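Local coordinates for protein CT263 (Chlamydia trachomatis, PDB 4QAS) that probably hydrolyses futalosine-type nucleosides in menaquinone synthesis, as a nucleosidase of the MTAN family, at residues 57-62 with 144-149; 83-86 with 90-93; 96-101 with 105-110; 127-132 with 138-143. The protein carries 1 engineered substitution. All blocks are in the same frame, centred on the assembly; numbering follows the deposited sequence.

Contact 1 (57-62 with 144-149); sequences GVVQAL and GFFIAK
The ring of F146, reaching out from the first turn of helix 144-153, meets the loop 57-62 with its far end between V59 and L62. Its CG lies anti to the backbone N (chi1 170°), which carries the ring off the helix toward the short 3-10 turn 59-61. Carbonyl oxygen V59 O sits at the ring edge, near the ring plane, 3.5 Å from F146 CZ. The same oxygen accepts the backbone N-H of L62, closing the turn. The V59 side chain stands at about a right angle to F146, its CG2 branch 3.9 Å from F146 CE1. L62 comes in obliquely at the CE2 corner of the ring, with L62 CB 3.8 Å from F146 CE2. Its chi1 of -94°, off the usual staggered value, puts one methyl beside the next helix residue: L62 CD1 lies 3.9 Å from I147 CG1. No hydrogen bond joins the two segments; the seam between them is apolar apart from the V59 carbonyl. L50 in a loop and W72 on strand 71-80 pack on both L62 and I147, while L62 O takes a hydrogen bond from Q150 NE2; this places loop 57-62 against the helix, next to strand 71-80.

Contact 2 (83-86 with 90-93); sequences PNIP and TYTI
Y91, on strand 90-99, extends its phenol back to I85 and P86 in the loop that leads from strand 71-80 to strand 90-99, two strands of the mixed sheet of the nucleoside phosphorylase-like alpha/beta fold to which MTAN enzymes belong. The two segments are only a few residues apart in sequence, yet their backbones stay well separated, and the tyrosine spans the gap.

The phenol oxygen Y91 OH rests against the proline ring, 3.5 Å from P86 CD, and against the isoleucine methyl, 3.6 Å from I85 CG2. Both are van der Waals contacts with carbon, and no hydrogen bond crosses between the segments.

The apolar part is a single methyl beside the ring's CE1 corner. I85 CG2, anti to the backbone N (chi1 -65° for CG1), approaches the ring obliquely, while the CG1 arm turns away from the hydroxyl toward Q138 and L139. L139, from strand 139-141, also touches both I85 and Y91, and A120 adds to the packing on the tyrosine.

Polar anchoring is by backbone groups and outside partners: I85 O bonds to Y167 OH and P86 O to S164 OG, tying the loop to strand 158-167. On the ring itself the contact is lopsided: I85 CG2 is 3.9 Å from Y91 CE1 but 5.3 Å from Y91 CE2.

Contact 3 (96-101 with 105-110); sequences VKELTP and VEEELE
V105 leads in, its carbonyl oxygen V105 O accepting the backbone N-H of T100, 3.1 Å from T100 N. E106 follows opposite L99 in a non-hydrogen-bonded pair, and its CG is tucked 3.5 Å from L99 CD1. The extended E106 chain crosses K97 obliquely, and the lysine, bent at chi3 (-61°), brings K97 NZ to 3.9 Å from E106 OE2, a long salt bridge. E107 and E98 form a hydrogen-bonded pair on the other face. E98 N reaches E107 O at 3.0 Å by a bent bond, with the donor 36° above the carbonyl plane, whereas E107 N meets E98 O in the carbonyl plane. The two glutamate side chains lie alongside each other, E107 CG 3.6 Å from E98 CB, but their carboxylates are turned 77° apart; E107 is poorly ordered, so its tip is only loosely defined. E108 stands across from K97, the aliphatic parts meeting at 3.5 Å between E108 CG and K97 CG, while E108 OE1 hydrogen-bonds to S95 OG. L109 closes the ladder with V96 through two nearly straight bonds, one being L109 N to V96 O at 2.9 Å. F145 of helix 144-153 packs on the face bearing V96, E98, E107 and L109. The arrangement is a classic antiparallel beta hairpin, with strand 106-110 hydrogen-bonded onto strand 90-99 of the central sheet.

Contact 4 (127-132 with 138-143); sequences SPYRDG and QLVDME
P128 and M142, with CA atoms 7.0 Å apart, and Y129 and V140, with CA atoms 7.4 Å apart, come abreast where the loop 127-132 runs opposite to strand 139-141 and the residue after it. Nothing links their backbones by hydrogen bonds, so the pair is not a strand pairing. The motif is the loop connection between two parallel neighbours of the central sheet, strands 119-124 and 139-141, folded back so that its first part lies beside the second strand.

Two side-chain pairs bridge the segments. P128 CG faces the sulfur M142 SD at 4.4 Å, a loose apolar contact that holds for one of two modelled methionine conformers. Y129 and V140 cross at about a right angle: the strand residue, with CG1 anti to the backbone N (chi1 -179°), directs that methyl at the edge of the tyrosine ring, close to its plane. The ring of H134 meets that of Y129 with planes at about 70°, and L99 of the hairpin touches Y129 as well. D141 turns from the loop, its carboxylate held by K162 and S124 and weakly capping G144 N at the start of helix 144-153. The closest approach between the segments is the 3.5 Å from V140 CG1 to Y129 CD2.

Contacts 2, 3 and 4 follow in that order within the span closed by contact 1. Strand 90-99 serves contact 2 at its start and contact 3 at its end; contact 4, on strand 139-141, has its centre about 12 Å from that of contact 3 and about 13 Å from that of contact 2, and touches both. Helix 144-153 follows strand 139-141 and lays F145 and K149 on the hairpin, joining contacts 1 and 3. Contacts 1 and 2, centres about 23 Å apart, lie on opposite sides of the chain's centre. Contacts 2 and 4 pack loops on strands of one mixed sheet, contact 3 adds a hairpin strand to it, and contact 1 sets a loop on the helix beside it.

Contact 1 (57-62 with 144-149)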
loop_
_atom_site.group_PDB
_atom_site.type_symbol
_atom_site.label_atom_id
_atom_site.label_comp_id
_atom_site.label_asym_id
_atom_site.label_seq_id
_atom_site.Cartn_x
_atom_site.Cartn_y
_atom_site.Cartn_z
ATOM N N GLY A 57 27.547 3.566 1.459
ATOM C CA GLY A 57 27.158 3.003 2.731
ATOM C C GLY A 57 28.363 2.495 3.498
ATOM O O GLY A 57 29.411 2.172 2.928
ATOM N N VAL A 58 28.219 2.448 4.820
ATOM C CA VAL A 58 29.293 2.015 5.709
ATOM C C VAL A 58 28.806 0.815 6.510
ATOM O O VAL A 58 27.604 0.612 6.708
ATOM C CB VAL A 58 29.793 3.136 6.649
ATOM C CG1 VAL A 58 30.396 4.285 5.846
ATOM C CG2 VAL A 58 28.672 3.633 7.567
ATOM N N VAL A 59 29.766 0.005 6.964
ATOM C CA VAL A 59 29.422 -1.239 7.654
ATOM C C VAL A 59 28.600 -0.955 8.901
ATOM O O VAL A 59 27.698 -1.723 9.248
ATOM C CB VAL A 59 30.674 -2.068 7.985
ATOM C CG1 VAL A 59 31.619 -1.314 8.954
ATOM C CG2 VAL A 59 30.251 -3.415 8.586
ATOM N N GLN A 60 28.891 0.152 9.587
ATOM C CA GLN A 60 28.157 0.480 10.804
ATOM C C GLN A 60 26.699 0.862 10.550
ATOM O O GLN A 60 25.984 1.156 11.515
ATOM C CB GLN A 60 28.900 1.574 11.566
ATOM C CG GLN A 60 30.247 1.077 12.099
ATOM C CD GLN A 60 30.969 2.097 12.948
ATOM O OE1 GLN A 60 32.031 2.589 12.570
ATOM N NE2 GLN A 60 30.400 2.412 14.112
ATOM N N ALA A 61 26.230 0.852 9.304
ATOM C CA ALA A 61 24.806 1.029 9.061
ATOM C C ALA A 61 23.992 -0.125 9.632
ATOM O O ALA A 61 22.805 0.048 9.935
ATOM C CB ALA A 61 24.552 1.130 7.561
ATOM N N LEU A 62 24.595 -1.316 9.744
ATOM C CA LEU A 62 23.929 -2.514 10.254
ATOM C C LEU A 62 24.873 -3.320 11.127
ATOM O O LEU A 62 24.791 -4.553 11.184
ATOM C CB LEU A 62 23.441 -3.415 9.104
ATOM C CG LEU A 62 22.025 -3.286 8.573
ATOM C CD1 LEU A 62 21.805 -4.428 7.583
ATOM C CD2 LEU A 62 20.960 -3.313 9.645
ATOM N N GLY A 144 22.512 -6.433 -0.838
ATOM C CA GLY A 144 21.769 -7.610 -0.422
ATOM C C GLY A 144 22.584 -8.615 0.366
ATOM O O GLY A 144 22.146 -9.103 1.408
ATOM N N PHE A 145 23.783 -8.956 -0.112
ATOM C CA PHE A 145 24.543 -9.957 0.620
ATOM C C PHE A 145 24.912 -9.448 2.012
ATOM O O PHE A 145 24.780 -10.164 3.003
ATOM C CB PHE A 145 25.807 -10.405 -0.102
ATOM C CG PHE A 145 26.500 -11.499 0.643
ATOM C CD1 PHE A 145 27.397 -11.202 1.644
ATOM C CD2 PHE A 145 26.200 -12.833 0.405
ATOM C CE1 PHE A 145 27.981 -12.184 2.370
ATOM C CE2 PHE A 145 26.799 -13.832 1.104
ATOM C CZ PHE A 145 27.708 -13.516 2.103
ATOM N N PHE A 146 25.396 -8.198 2.092
ATOM C CA PHE A 146 25.722 -7.596 3.374
ATOM C C PHE A 146 24.568 -7.732 4.357
ATOM O O PHE A 146 24.770 -8.122 5.507
ATOM C CB PHE A 146 26.081 -6.125 3.150
ATOM C CG PHE A 146 26.206 -5.329 4.416
ATOM C CD1 PHE A 146 27.204 -5.631 5.311
ATOM C CD2 PHE A 146 25.324 -4.294 4.718
ATOM C CE1 PHE A 146 27.360 -4.931 6.492
ATOM C CE2 PHE A 146 25.471 -3.580 5.908
ATOM C CZ PHE A 146 26.493 -3.907 6.794
ATOM N N ILE A 147 23.346 -7.452 3.900
ATOM C CA ILE A 147 22.201 -7.485 4.800
ATOM C C ILE A 147 21.908 -8.916 5.233
ATOM O O ILE A 147 21.651 -9.176 6.406
ATOM C CB ILE A 147 20.983 -6.832 4.125
ATOM C CG1 ILE A 147 21.264 -5.345 3.877
ATOM C CG2 ILE A 147 19.738 -7.011 4.994
ATOM C CD1 ILE A 147 20.299 -4.678 2.914
ATOM N N ALA A 148 21.892 -9.856 4.274
ATOM C CA ALA A 148 21.612 -11.249 4.624
ATOM C C ALA A 148 22.640 -11.782 5.608
ATOM O O ALA A 148 22.309 -12.552 6.521
ATOM C CB ALA A 148 21.610 -12.127 3.380
ATOM N N LYS A 149 23.914 -11.429 5.417
ATOM C CA LYS A 149 24.944 -11.907 6.332
ATOM C C LYS A 149 24.770 -11.303 7.718
ATOM O O LYS A 149 24.912 -12.003 8.727
ATOM C CB LYS A 149 26.325 -11.601 5.765
ATOM C CG LYS A 149 27.476 -12.053 6.646
ATOM C CD LYS A 149 27.491 -13.573 6.800
ATOM C CE LYS A 149 28.727 -14.064 7.545
ATOM N NZ LYS A 149 28.823 -13.486 8.913
#

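Contact 2 (83-86 with 90-93)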
loop_
_atom_site.group_PDB
_atom_site.type_symbol
_atom_site.label_atom_id
_atom_site.label_comp_id
_atom_site.label_asym_id
_atom_site.label_seq_id
_atom_site.Cartn_x
_atom_site.Cartn_y
_atom_site.Cartn_z
ATOM N N PRO A 83 19.067 -10.233 -20.490
ATOM C CA PRO A 83 17.952 -9.582 -21.199
ATOM C C PRO A 83 16.608 -10.271 -21.036
ATOM O O PRO A 83 15.589 -9.649 -21.351
ATOM C CB PRO A 83 18.418 -9.616 -22.653
ATOM C CG PRO A 83 19.311 -10.831 -22.736
ATOM C CD PRO A 83 20.055 -10.803 -21.432
ATOM N N ASN A 84 16.567 -11.513 -20.568
ATOM C CA ASN A 84 15.272 -12.165 -20.384
ATOM C C ASN A 84 14.558 -11.743 -19.104
ATOM O O ASN A 84 13.465 -12.253 -18.827
ATOM C CB ASN A 84 15.388 -13.686 -20.474
ATOM C CG ASN A 84 16.113 -14.298 -19.302
ATOM O OD1 ASN A 84 16.222 -13.703 -18.226
ATOM N ND2 ASN A 84 16.598 -15.525 -19.496
ATOM N N ILE A 85 15.144 -10.840 -18.324
ATOM C CA ILE A 85 14.476 -10.245 -17.166
ATOM C C ILE A 85 13.840 -8.937 -17.627
ATOM O O ILE A 85 14.577 -8.003 -17.979
ATOM C CB ILE A 85 15.498 -9.978 -16.052
ATOM C CG1 ILE A 85 16.073 -11.301 -15.546
ATOM C CG2 ILE A 85 14.879 -9.184 -14.903
ATOM C CD1 ILE A 85 17.295 -11.159 -14.653
ATOM N N PRO A 86 12.517 -8.819 -17.646
ATOM C CA PRO A 86 11.913 -7.538 -17.993
ATOM C C PRO A 86 12.155 -6.542 -16.868
ATOM O O PRO A 86 12.375 -6.932 -15.720
ATOM C CB PRO A 86 10.421 -7.866 -18.118
ATOM C CG PRO A 86 10.235 -8.977 -17.158
ATOM C CD PRO A 86 11.505 -9.798 -17.206
ATOM N N THR A 90 8.960 -7.307 -10.039
ATOM C CA THR A 90 9.341 -7.575 -8.668
ATOM C C THR A 90 9.600 -9.061 -8.492
ATOM O O THR A 90 8.765 -9.885 -8.873
ATOM C CB THR A 90 8.211 -7.119 -7.756
ATOM O OG1 THR A 90 7.843 -5.784 -8.133
ATOM C CG2 THR A 90 8.645 -7.203 -6.314
ATOM N N TYR A 91 10.747 -9.394 -7.921
ATOM C CA TYR A 91 11.141 -10.761 -7.643
ATOM C C TYR A 91 11.413 -10.911 -6.160
ATOM O O TYR A 91 11.725 -9.946 -5.464
ATOM C CB TYR A 91 12.433 -11.104 -8.384
ATOM C CG TYR A 91 12.304 -11.130 -9.868
ATOM C CD1 TYR A 91 12.493 -9.995 -10.637
ATOM C CD2 TYR A 91 12.028 -12.324 -10.532
ATOM C CE1 TYR A 91 12.407 -10.037 -12.005
ATOM C CE2 TYR A 91 11.949 -12.378 -11.911
ATOM C CZ TYR A 91 12.129 -11.223 -12.652
ATOM O OH TYR A 91 12.060 -11.214 -14.037
ATOM N N THR A 92 11.305 -12.154 -5.712
ATOM C CA THR A 92 11.875 -12.557 -4.439
ATOM C C THR A 92 13.134 -13.367 -4.690
ATOM O O THR A 92 13.249 -14.051 -5.699
ATOM C CB THR A 92 10.857 -13.317 -3.572
ATOM O OG1 THR A 92 11.421 -13.473 -2.255
ATOM C CG2 THR A 92 10.443 -14.637 -4.158
ATOM N N ILE A 93 14.085 -13.262 -3.790
ATOM C CA ILE A 93 15.420 -13.845 -3.976
ATOM C C ILE A 93 15.540 -15.184 -3.265
ATOM O O ILE A 93 15.113 -15.344 -2.107
ATOM C CB ILE A 93 16.474 -12.846 -3.489
ATOM C CG1 ILE A 93 16.299 -11.509 -4.201
ATOM C CG2 ILE A 93 17.864 -13.418 -3.636
ATOM C CD1 ILE A 93 16.316 -11.592 -5.743
#

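Contact 3 (96-101 with 105-110)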
loop_
_atom_site.group_PDB
_atom_site.type_symbol
_atom_site.label_atom_id
_atom_site.label_comp_id
_atom_site.label_asym_id
_atom_site.label_seq_id
_atom_site.Cartn_x
_atom_site.Cartn_y
_atom_site.Cartn_z
ATOM N N VAL A 96 21.670 -15.130 -2.493
ATOM C CA VAL A 96 22.427 -13.940 -2.809
ATOM C C VAL A 96 23.913 -14.268 -2.701
ATOM O O VAL A 96 24.351 -14.914 -1.731
ATOM C CB VAL A 96 22.018 -12.763 -1.907
ATOM C CG1 VAL A 96 22.179 -13.099 -0.425
ATOM C CG2 VAL A 96 22.764 -11.516 -2.303
ATOM N N LYS A 97 24.673 -13.847 -3.694
ATOM C CA LYS A 97 26.117 -14.054 -3.755
ATOM C C LYS A 97 26.783 -12.694 -3.676
ATOM O O LYS A 97 26.401 -11.785 -4.416
ATOM C CB LYS A 97 26.517 -14.626 -5.124
ATOM C CG LYS A 97 26.104 -16.044 -5.454
ATOM C CD LYS A 97 26.748 -16.492 -6.780
ATOM C CE LYS A 97 26.321 -15.611 -7.956
ATOM N NZ LYS A 97 26.888 -16.041 -9.265
ATOM N N GLU A 98 27.796 -12.548 -2.826
ATOM C CA GLU A 98 28.720 -11.425 -2.941
ATOM C C GLU A 98 29.826 -11.861 -3.883
ATOM O O GLU A 98 30.379 -12.966 -3.740
ATOM C CB GLU A 98 29.312 -11.039 -1.590
ATOM C CG GLU A 98 30.257 -9.818 -1.632
ATOM C CD GLU A 98 29.523 -8.479 -1.767
ATOM O OE1 GLU A 98 28.437 -8.326 -1.176
ATOM O OE2 GLU A 98 30.030 -7.567 -2.458
ATOM N N LEU A 99 30.179 -11.002 -4.813
ATOM C CA LEU A 99 31.248 -11.292 -5.743
ATOM C C LEU A 99 32.282 -10.180 -5.655
ATOM O O LEU A 99 31.936 -8.990 -5.709
ATOM C CB LEU A 99 30.696 -11.383 -7.162
ATOM C CG LEU A 99 31.697 -11.549 -8.282
ATOM C CD1 LEU A 99 32.448 -12.853 -8.185
ATOM C CD2 LEU A 99 30.978 -11.472 -9.633
ATOM N N THR A 100 33.565 -10.577 -5.557
ATOM C CA THR A 100 34.725 -9.690 -5.590
ATOM C C THR A 100 35.387 -9.817 -6.958
ATOM O O THR A 100 36.089 -10.805 -7.218
ATOM C CB THR A 100 35.718 -10.057 -4.477
ATOM O OG1 THR A 100 35.060 -9.885 -3.219
ATOM C CG2 THR A 100 36.959 -9.174 -4.538
ATOM N N PRO A 101 35.218 -8.850 -7.868
ATOM C CA PRO A 101 35.696 -9.065 -9.240
ATOM C C PRO A 101 37.201 -9.211 -9.355
ATOM O O PRO A 101 37.679 -9.912 -10.259
ATOM C CB PRO A 101 35.177 -7.825 -9.977
ATOM C CG PRO A 101 33.965 -7.403 -9.212
ATOM C CD PRO A 101 34.330 -7.679 -7.774
ATOM N N VAL A 105 36.550 -14.303 -6.023
ATOM C CA VAL A 105 36.077 -15.022 -4.848
ATOM C C VAL A 105 34.640 -14.617 -4.555
ATOM O O VAL A 105 34.243 -13.450 -4.689
ATOM C CB VAL A 105 37.015 -14.782 -3.654
ATOM C CG1 VAL A 105 36.480 -15.472 -2.398
ATOM C CG2 VAL A 105 38.382 -15.275 -3.972
ATOM N N GLU A 106 33.837 -15.617 -4.200
ATOM C CA GLU A 106 32.427 -15.434 -3.924
ATOM C C GLU A 106 32.077 -16.024 -2.572
ATOM O O GLU A 106 32.743 -16.933 -2.061
ATOM C CB GLU A 106 31.536 -16.169 -4.961
ATOM C CG GLU A 106 31.754 -15.808 -6.409
ATOM C CD GLU A 106 30.775 -16.522 -7.337
ATOM O OE1 GLU A 106 30.080 -17.453 -6.877
ATOM O OE2 GLU A 106 30.695 -16.149 -8.526
ATOM N N GLU A 107 31.029 -15.483 -1.985
ATOM C CA GLU A 107 30.328 -16.109 -0.889
ATOM C C GLU A 107 28.861 -16.128 -1.295
ATOM O O GLU A 107 28.448 -15.393 -2.204
ATOM C CB GLU A 107 30.562 -15.354 0.429
ATOM C CG GLU A 107 30.444 -13.843 0.337
ATOM C CD GLU A 107 30.868 -13.146 1.626
ATOM O OE1 GLU A 107 31.014 -13.834 2.658
ATOM O OE2 GLU A 107 31.050 -11.909 1.605
ATOM N N GLU A 108 28.078 -16.981 -0.666
ATOM C CA GLU A 108 26.681 -17.111 -1.059
ATOM C C GLU A 108 25.860 -17.565 0.123
ATOM O O GLU A 108 26.299 -18.429 0.894
ATOM C CB GLU A 108 26.524 -18.103 -2.224
ATOM C CG GLU A 108 25.123 -18.124 -2.823
ATOM C CD GLU A 108 24.985 -19.102 -3.993
ATOM O OE1 GLU A 108 23.853 -19.324 -4.474
ATOM O OE2 GLU A 108 26.019 -19.667 -4.412
ATOM N N LEU A 109 24.674 -16.983 0.277
ATOM C CA LEU A 109 23.734 -17.356 1.311
ATOM C C LEU A 109 22.343 -17.511 0.741
ATOM O O LEU A 109 21.896 -16.701 -0.080
ATOM C CB LEU A 109 23.679 -16.317 2.411
ATOM C CG LEU A 109 24.876 -16.255 3.353
ATOM C CD1 LEU A 109 24.696 -15.019 4.238
ATOM C CD2 LEU A 109 25.032 -17.511 4.172
ATOM N N GLU A 110 21.638 -18.523 1.215
ATOM C CA GLU A 110 20.229 -18.659 0.916
ATOM C C GLU A 110 19.440 -17.581 1.659
ATOM O O GLU A 110 19.792 -17.168 2.771
ATOM C CB GLU A 110 19.723 -20.032 1.348
ATOM C CG GLU A 110 18.462 -20.464 0.620
ATOM C CD GLU A 110 18.728 -20.867 -0.835
ATOM O OE1 GLU A 110 17.746 -21.098 -1.582
ATOM O OE2 GLU A 110 19.902 -21.011 -1.210
#

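Contact 4 (127-132 with 138-143)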
loop_
_atom_site.group_PDB
_atom_site.type_symbol
_atom_site.label_atom_id
_atom_site.label_comp_id
_atom_site.label_asym_id
_atom_site.label_seq_id
_atom_site.Cartn_x
_atom_site.Cartn_y
_atom_site.Cartn_z
ATOM N N SER A 127 30.678 -2.013 -6.665
ATOM C CA SER A 127 30.530 -1.069 -7.758
ATOM C C SER A 127 29.400 -1.514 -8.674
ATOM O O SER A 127 29.305 -2.701 -9.003
ATOM C CB SER A 127 31.824 -1.008 -8.568
ATOM O OG SER A 127 32.899 -0.575 -7.758
ATOM N N PRO A 128 28.524 -0.616 -9.121
ATOM C CA PRO A 128 27.416 -1.055 -9.974
ATOM C C PRO A 128 27.931 -1.581 -11.301
ATOM O O PRO A 128 28.879 -1.040 -11.886
ATOM C CB PRO A 128 26.574 0.214 -10.163
ATOM C CG PRO A 128 27.115 1.209 -9.187
ATOM C CD PRO A 128 28.540 0.846 -8.972
ATOM N N TYR A 129 27.316 -2.673 -11.744
ATOM C CA TYR A 129 27.648 -3.288 -13.016
ATOM C C TYR A 129 27.120 -2.422 -14.146
ATOM O O TYR A 129 25.907 -2.230 -14.282
ATOM C CB TYR A 129 27.024 -4.682 -13.103
ATOM C CG TYR A 129 27.964 -5.812 -12.784
ATOM C CD1 TYR A 129 28.891 -6.245 -13.707
ATOM C CD2 TYR A 129 27.911 -6.460 -11.569
ATOM C CE1 TYR A 129 29.753 -7.284 -13.426
ATOM C CE2 TYR A 129 28.760 -7.496 -11.273
ATOM C CZ TYR A 129 29.681 -7.908 -12.203
ATOM O OH TYR A 129 30.527 -8.948 -11.895
ATOM N N ARG A 130 28.036 -1.901 -14.944
ATOM C CA ARG A 130 27.735 -1.363 -16.260
ATOM C C ARG A 130 28.440 -2.184 -17.330
ATOM O O ARG A 130 28.651 -1.710 -18.442
ATOM C CB ARG A 130 28.123 0.113 -16.320
ATOM C CG ARG A 130 27.375 0.966 -15.315
ATOM C CD ARG A 130 27.744 2.428 -15.429
ATOM N NE ARG A 130 26.995 3.248 -14.481
ATOM C CZ ARG A 130 27.149 4.561 -14.340
ATOM N NH1 ARG A 130 28.033 5.213 -15.084
ATOM N NH2 ARG A 130 26.418 5.223 -13.452
ATOM N N ASP A 131 28.767 -3.435 -17.001
ATOM C CA ASP A 131 29.625 -4.307 -17.796
ATOM C C ASP A 131 28.911 -4.933 -18.977
ATOM O O ASP A 131 29.532 -5.706 -19.713
ATOM C CB ASP A 131 30.096 -5.457 -16.916
ATOM C CG ASP A 131 31.577 -5.435 -16.654
ATOM O OD1 ASP A 131 32.088 -4.378 -16.237
ATOM O OD2 ASP A 131 32.228 -6.481 -16.855
ATOM N N GLY A 132 27.637 -4.645 -19.165
ATOM C CA GLY A 132 26.842 -5.403 -20.094
ATOM C C GLY A 132 26.207 -6.617 -19.448
ATOM O O GLY A 132 26.005 -6.715 -18.233
ATOM N N GLN A 138 21.791 -12.783 -12.881
ATOM C CA GLN A 138 20.395 -12.439 -13.059
ATOM C C GLN A 138 20.228 -11.005 -12.575
ATOM O O GLN A 138 20.422 -10.054 -13.339
ATOM C CB GLN A 138 19.467 -13.444 -12.343
ATOM C CG GLN A 138 19.435 -14.811 -13.041
ATOM C CD GLN A 138 18.588 -15.884 -12.351
ATOM O OE1 GLN A 138 17.783 -15.614 -11.463
ATOM N NE2 GLN A 138 18.771 -17.123 -12.784
ATOM N N LEU A 139 19.834 -10.815 -11.327
ATOM C CA LEU A 139 19.731 -9.501 -10.728
ATOM C C LEU A 139 21.017 -9.136 -9.993
ATOM O O LEU A 139 21.691 -10.001 -9.426
ATOM C CB LEU A 139 18.549 -9.465 -9.754
ATOM C CG LEU A 139 17.189 -9.724 -10.397
ATOM C CD1 LEU A 139 16.126 -9.782 -9.299
ATOM C CD2 LEU A 139 16.880 -8.593 -11.382
ATOM N N VAL A 140 21.339 -7.851 -9.991
ATOM C CA VAL A 140 22.584 -7.363 -9.416
ATOM C C VAL A 140 22.284 -6.127 -8.588
ATOM O O VAL A 140 21.680 -5.174 -9.089
ATOM C CB VAL A 140 23.620 -7.014 -10.495
ATOM C CG1 VAL A 140 24.909 -6.532 -9.822
ATOM C CG2 VAL A 140 23.870 -8.202 -11.394
ATOM N N ASP A 141 22.714 -6.113 -7.334
ATOM C CA ASP A 141 22.507 -4.963 -6.466
ATOM C C ASP A 141 23.837 -4.676 -5.778
ATOM O O ASP A 141 24.899 -5.181 -6.153
ATOM C CB ASP A 141 21.362 -5.170 -5.464
ATOM C CG ASP A 141 21.744 -6.090 -4.302
ATOM O OD1 ASP A 141 22.749 -6.837 -4.398
ATOM O OD2 ASP A 141 21.022 -6.071 -3.256
ATOM N N MET A 142 23.787 -3.892 -4.707
ATOM C CA MET A 142 24.961 -3.622 -3.892
ATOM C C MET A 142 24.882 -4.192 -2.482
ATOM O O MET A 142 25.881 -4.712 -1.987
ATOM C CB MET A 142 25.195 -2.108 -3.811
ATOM C CG MET A 142 25.514 -1.479 -5.170
ATOM S SD MET A 142 25.673 0.320 -5.155
ATOM C CE MET A 142 26.808 0.539 -3.779
ATOM N N GLU A 143 23.735 -4.089 -1.805
ATOM C CA GLU A 143 23.675 -4.313 -0.365
ATOM C C GLU A 143 23.078 -5.646 0.067
ATOM O O GLU A 143 23.152 -5.965 1.253
ATOM C CB GLU A 143 22.863 -3.184 0.306
ATOM C CG GLU A 143 23.449 -1.803 0.132
ATOM C CD GLU A 143 24.814 -1.647 0.776
ATOM O OE1 GLU A 143 25.189 -2.497 1.608
ATOM O OE2 GLU A 143 25.530 -0.677 0.436
#